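PDB 7CTQ: peptidyl tryptophan dihydroxylase from Pseudomonas putida, which is an FAD-dependent monooxygenase that dihydroxylates a peptidyl tryptophan, a step essential for biogenesis of the tryptophylquinone cofactor of quinohemoprotein amine dehydrogenase. Local coordinates for residues Q304-Q307 against Q308-Q312; E311-F314 against L315-R319. One frame throughout, in Å; residues are numbered along the deposited sequence. Where two conformers were deposited one is given.

Contact 1: residues Q304-Q307 against Q308-Q312; sequences QFHQ and QRIEQ
Gln308 reaches back one helical turn to Gln304, its whole side chain lying against that residue. CB and CG pass the carbonyl of Gln304, with Gln308 CG 3.2 Å from Gln304 O; Gln308 CD then settles against Gln304 CG at 3.4 Å. At the tip, Gln308 OE1 accepts a hydrogen bond from Gln304 NE2 at 3.1 Å. This oxygen lies in the amide plane of Gln304; the two amide planes stand 86° apart, and the donor lies above the carbonyl plane of Gln308. Gln308 NE2 ends 3.3 Å from Gln304 NE2, two donors with no bond between them. With an alanine here, Gln304 NE2 would probably lose this acceptor and its amide could turn more freely. Both residues belong to helix 299-327, whose i to i+4 backbone bonds include Ile310 N to His306 O at 2.9 Å. Round the helix from the glutamines, Ile310 makes a CH-pi contact: CG1 stands over one face of the His306 ring, 3.8 Å from its centroid and 16° off the normal. With His306 CG anti to the backbone N (chi1 -169°), the ring projects beside Ile310, and Ile310 CD1 meets His306 CE1 at 3.7 Å. His306 NE2 is hydrogen-bonded to Arg259 O.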
loop_
_atom_site.group_PDB
_atom_site.type_symbol
_atom_site.label_atom_id
_atom_site.label_comp_id
_atom_site.label_asym_id
_atom_site.label_seq_id
_atom_site.Cartn_x
_atom_site.Cartn_y
_atom_site.Cartn_z
ATOM N N GLN A 304 18.254 -5.715 0.591
ATOM C CA GLN A 304 18.143 -4.861 1.767
ATOM C C GLN A 304 17.395 -3.578 1.434
ATOM O O GLN A 304 16.563 -3.108 2.219
ATOM C CB GLN A 304 19.531 -4.550 2.320
ATOM C CG GLN A 304 19.482 -3.661 3.572
ATOM C CD GLN A 304 20.858 -3.266 4.075
ATOM O OE1 GLN A 304 21.837 -3.947 3.799
ATOM N NE2 GLN A 304 20.937 -2.154 4.820
ATOM N N PHE A 305 17.647 -3.013 0.252
ATOM C CA PHE A 305 16.952 -1.791 -0.128
ATOM C C PHE A 305 15.438 -2.000 -0.134
ATOM O O PHE A 305 14.682 -1.179 0.408
ATOM C CB PHE A 305 17.445 -1.305 -1.499
ATOM C CG PHE A 305 16.877 0.020 -1.891
ATOM C CD1 PHE A 305 15.662 0.098 -2.566
ATOM C CD2 PHE A 305 17.534 1.194 -1.549
ATOM C CE1 PHE A 305 15.102 1.325 -2.895
ATOM C CE2 PHE A 305 16.992 2.433 -1.890
ATOM C CZ PHE A 305 15.768 2.499 -2.555
ATOM N N HIS A 306 14.973 -3.103 -0.719
ATOM C CA HIS A 306 13.533 -3.329 -0.806
ATOM C C HIS A 306 12.920 -3.645 0.559
ATOM O O HIS A 306 11.874 -3.094 0.914
ATOM C CB HIS A 306 13.223 -4.454 -1.800
ATOM C CG HIS A 306 11.768 -4.570 -2.132
ATOM N ND1 HIS A 306 11.057 -3.546 -2.724
ATOM C CD2 HIS A 306 10.888 -5.584 -1.947
ATOM C CE1 HIS A 306 9.799 -3.924 -2.883
ATOM N NE2 HIS A 306 9.674 -5.160 -2.429
ATOM N N GLN A 307 13.544 -4.551 1.320
ATOM C CA GLN A 307 13.016 -4.909 2.635
ATOM C C GLN A 307 12.852 -3.675 3.509
ATOM O O GLN A 307 11.787 -3.443 4.087
ATOM C CB GLN A 307 13.947 -5.900 3.331
ATOM C CG GLN A 307 13.871 -7.321 2.856
ATOM C CD GLN A 307 15.174 -8.049 3.099
ATOM O OE1 GLN A 307 15.772 -7.934 4.171
ATOM N NE2 GLN A 307 15.649 -8.760 2.086
ATOM N N GLN A 308 13.911 -2.879 3.624
ATOM C CA GLN A 308 13.883 -1.745 4.540
ATOM C C GLN A 308 12.912 -0.662 4.079
ATOM O O GLN A 308 12.235 -0.043 4.911
ATOM C CB GLN A 308 15.300 -1.201 4.706
ATOM C CG GLN A 308 16.231 -2.246 5.321
ATOM C CD GLN A 308 17.608 -1.686 5.601
ATOM O OE1 GLN A 308 18.118 -0.873 4.843
ATOM N NE2 GLN A 308 18.206 -2.104 6.707
ATOM N N ARG A 309 12.813 -0.421 2.770
ATOM C CA ARG A 309 11.791 0.500 2.276
ATOM C C ARG A 309 10.391 0.002 2.629
ATOM O O ARG A 309 9.564 0.758 3.158
ATOM C CB ARG A 309 11.928 0.696 0.759
ATOM C CG ARG A 309 10.739 1.456 0.133
ATOM C CD ARG A 309 10.946 1.811 -1.352
ATOM N NE ARG A 309 9.722 2.348 -1.961
ATOM C CZ ARG A 309 9.313 3.609 -1.814
ATOM N NH1 ARG A 309 10.025 4.459 -1.083
ATOM N NH2 ARG A 309 8.194 4.025 -2.395
ATOM N N ILE A 310 10.107 -1.278 2.347
ATOM C CA ILE A 310 8.780 -1.829 2.623
ATOM C C ILE A 310 8.443 -1.708 4.106
ATOM O O ILE A 310 7.318 -1.353 4.476
ATOM C CB ILE A 310 8.698 -3.297 2.149
ATOM C CG1 ILE A 310 8.781 -3.396 0.621
ATOM C CG2 ILE A 310 7.435 -3.947 2.652
ATOM C CD1 ILE A 310 7.810 -2.505 -0.104
ATOM N N GLU A 311 9.403 -2.015 4.982
ATOM C CA GLU A 311 9.119 -1.936 6.410
ATOM C C GLU A 311 8.845 -0.493 6.836
ATOM O O GLU A 311 7.883 -0.227 7.573
ATOM C CB GLU A 311 10.272 -2.550 7.207
ATOM C CG GLU A 311 10.121 -2.364 8.713
ATOM C CD GLU A 311 10.931 -3.362 9.529
ATOM O OE1 GLU A 311 10.864 -3.285 10.772
ATOM O OE2 GLU A 311 11.628 -4.223 8.939
ATOM N N GLN A 312 9.649 0.461 6.355
ATOM C CA GLN A 312 9.401 1.854 6.725
ATOM C C GLN A 312 8.059 2.356 6.181
ATOM O O GLN A 312 7.328 3.073 6.884
ATOM C CB GLN A 312 10.557 2.736 6.263
ATOM C CG GLN A 312 11.834 2.462 7.041
ATOM C CD GLN A 312 11.653 2.594 8.556
ATOM O OE1 GLN A 312 11.822 1.626 9.311
ATOM N NE2 GLN A 312 11.286 3.784 8.998
#

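Contact 2: residues E311-F314 against L315-R319; sequences EQLF and LRFAR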
loop_
_atom_site.group_PDB
_atom_site.type_symbol
_atom_site.label_atom_id
_atom_site.label_comp_id
_atom_site.label_asym_id
_atom_site.label_seq_id
_atom_site.Cartn_x
_atom_site.Cartn_y
_atom_site.Cartn_z
ATOM N N GLU A 311 9.403 -2.015 4.982
ATOM C CA GLU A 311 9.119 -1.936 6.410
ATOM C C GLU A 311 8.845 -0.493 6.836
ATOM O O GLU A 311 7.883 -0.227 7.573
ATOM C CB GLU A 311 10.272 -2.550 7.207
ATOM C CG GLU A 311 10.121 -2.364 8.713
ATOM C CD GLU A 311 10.931 -3.362 9.529
ATOM O OE1 GLU A 311 10.864 -3.285 10.772
ATOM O OE2 GLU A 311 11.628 -4.223 8.939
ATOM N N GLN A 312 9.649 0.461 6.355
ATOM C CA GLN A 312 9.401 1.854 6.725
ATOM C C GLN A 312 8.059 2.356 6.181
ATOM O O GLN A 312 7.328 3.073 6.884
ATOM C CB GLN A 312 10.557 2.736 6.263
ATOM C CG GLN A 312 11.834 2.462 7.041
ATOM C CD GLN A 312 11.653 2.594 8.556
ATOM O OE1 GLN A 312 11.822 1.626 9.311
ATOM N NE2 GLN A 312 11.286 3.784 8.998
ATOM N N LEU A 313 7.708 1.986 4.940
ATOM C CA LEU A 313 6.385 2.329 4.415
ATOM C C LEU A 313 5.283 1.766 5.311
ATOM O O LEU A 313 4.380 2.498 5.738
ATOM C CB LEU A 313 6.219 1.813 2.973
ATOM C CG LEU A 313 6.944 2.487 1.798
ATOM C CD1 LEU A 313 6.671 1.722 0.500
ATOM C CD2 LEU A 313 6.556 3.950 1.613
ATOM N N PHE A 314 5.354 0.463 5.614
ATOM C CA PHE A 314 4.369 -0.183 6.481
ATOM C C PHE A 314 4.191 0.579 7.780
ATOM O O PHE A 314 3.067 0.875 8.199
ATOM C CB PHE A 314 4.802 -1.621 6.780
ATOM C CG PHE A 314 3.937 -2.326 7.803
ATOM C CD1 PHE A 314 2.719 -2.909 7.433
ATOM C CD2 PHE A 314 4.341 -2.419 9.128
ATOM C CE1 PHE A 314 1.944 -3.565 8.369
ATOM C CE2 PHE A 314 3.567 -3.063 10.069
ATOM C CZ PHE A 314 2.362 -3.634 9.694
ATOM N N LEU A 315 5.301 0.903 8.435
ATOM C CA LEU A 315 5.211 1.572 9.723
ATOM C C LEU A 315 4.616 2.963 9.578
ATOM O O LEU A 315 3.840 3.403 10.442
ATOM C CB LEU A 315 6.595 1.633 10.378
ATOM C CG LEU A 315 7.094 0.291 10.925
ATOM C CD1 LEU A 315 8.516 0.417 11.456
ATOM C CD2 LEU A 315 6.160 -0.241 12.025
ATOM N N ARG A 316 4.967 3.675 8.501
ATOM C CA ARG A 316 4.403 5.008 8.297
ATOM C C ARG A 316 2.897 4.935 8.072
ATOM O O ARG A 316 2.121 5.666 8.704
ATOM C CB ARG A 316 5.082 5.710 7.122
ATOM C CG ARG A 316 4.457 7.081 6.835
ATOM C CD ARG A 316 5.035 7.751 5.600
ATOM N NE ARG A 316 4.196 8.870 5.174
ATOM C CZ ARG A 316 4.228 10.088 5.717
ATOM N NH1 ARG A 316 5.062 10.359 6.719
ATOM N NH2 ARG A 316 3.422 11.041 5.258
ATOM N N PHE A 317 2.458 4.045 7.182
ATOM C CA PHE A 317 1.028 3.937 6.937
ATOM C C PHE A 317 0.287 3.436 8.168
ATOM O O PHE A 317 -0.850 3.859 8.412
ATOM C CB PHE A 317 0.777 3.051 5.716
ATOM C CG PHE A 317 1.371 3.608 4.448
ATOM C CD1 PHE A 317 1.399 4.991 4.236
ATOM C CD2 PHE A 317 1.935 2.764 3.487
ATOM C CE1 PHE A 317 1.949 5.522 3.089
ATOM C CE2 PHE A 317 2.495 3.287 2.323
ATOM C CZ PHE A 317 2.504 4.667 2.119
ATOM N N ALA A 318 0.916 2.566 8.970
ATOM C CA ALA A 318 0.275 2.081 10.193
ATOM C C ALA A 318 0.043 3.217 11.179
ATOM O O ALA A 318 -0.991 3.264 11.858
ATOM C CB ALA A 318 1.127 0.988 10.843
ATOM N N ARG A 319 1.014 4.127 11.289
ATOM C CA ARG A 319 0.884 5.257 12.202
ATOM C C ARG A 319 -0.102 6.291 11.685
ATOM O O ARG A 319 -0.786 6.947 12.478
ATOM C CB ARG A 319 2.246 5.914 12.427
ATOM C CG ARG A 319 3.193 5.054 13.246
ATOM C CD ARG A 319 4.585 5.699 13.415
ATOM N NE ARG A 319 5.469 4.783 14.130
ATOM C CZ ARG A 319 6.603 4.270 13.653
ATOM N NH1 ARG A 319 7.040 4.585 12.437
ATOM N NH2 ARG A 319 7.308 3.443 14.406
HETATM O O HOH W 1 9.876 3.692 11.848
#
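Leu313 and Phe317, one turn apart, pack in the i to i+4 manner of an alpha-helix, here the long helix 299-327. Their side chains lie side by side and point the same way: Leu313 CB is 4.1 Å from Phe317 CE2, and a methyl, Leu313 CD2, comes equally near to CZ of the same ring. The tight part of the contact is where side chains press on backbone oxygens. Phe317 has CG anti to its carbonyl carbon (chi1 -62°), which turns the ring back along the helix; Phe317 CD2 consequently lies 3.3 Å from Leu313 O, the ring oblique to that oxygen. The same oxygen accepts the backbone bond from Phe317 N, nearly straight at the hydrogen (175°). Ala318 CB likewise sits 3.3 Å from Phe314 O, and Phe314, Phe317 and Ala318 are all buried.

The solvent side is looser. Arg316 touches the preceding turn only near its base, CB 3.5 Å from Gln312 O, while its extended chain leads the guanidinium away. Gln312 and Arg319 have no direct side-chain contact. A water joins them instead, accepting from Gln312 NE2 at 3.2 Å and from Arg319 NH1, where it sits at the guanidinium edge in its plane. The bend of Gln312 at chi2 (-55°) brings its amide to this water. Arg319 also forms a salt bridge with Asp345 through NH2, while Glu311 OE2 pairs with Arg152.

Helix 274-282 borders the Leu313 and Phe317 side, touching both at Ser280 and Phe317 also at Gln277. Phe314 packs against Leu248 of strand 247-249 and, with Leu315, against Leu153 of strand 153-154, so the helix lies among another helix and two short strands.

Overall arrangement
Contact 1 and contact 2 follow one another along helix 299-327, with about 10 Å between centres. They overlap at Glu311 and Gln312, where the 308-312 segment of contact 1 runs into the 311-314 segment of contact 2. Both lie in the part of the chain related to the tryptophan halogenases. Contact 1 is the more peripheral, its centre about 13 Å from that of the chain, against about 9 Å. The side chain of Ile310 is about 10 Å from the bound FAD and that of Phe317 about 9 Å. One long helix, flanked by strand 247-249 and helix 274-282, thus runs past the flavin without touching it through these two side chains.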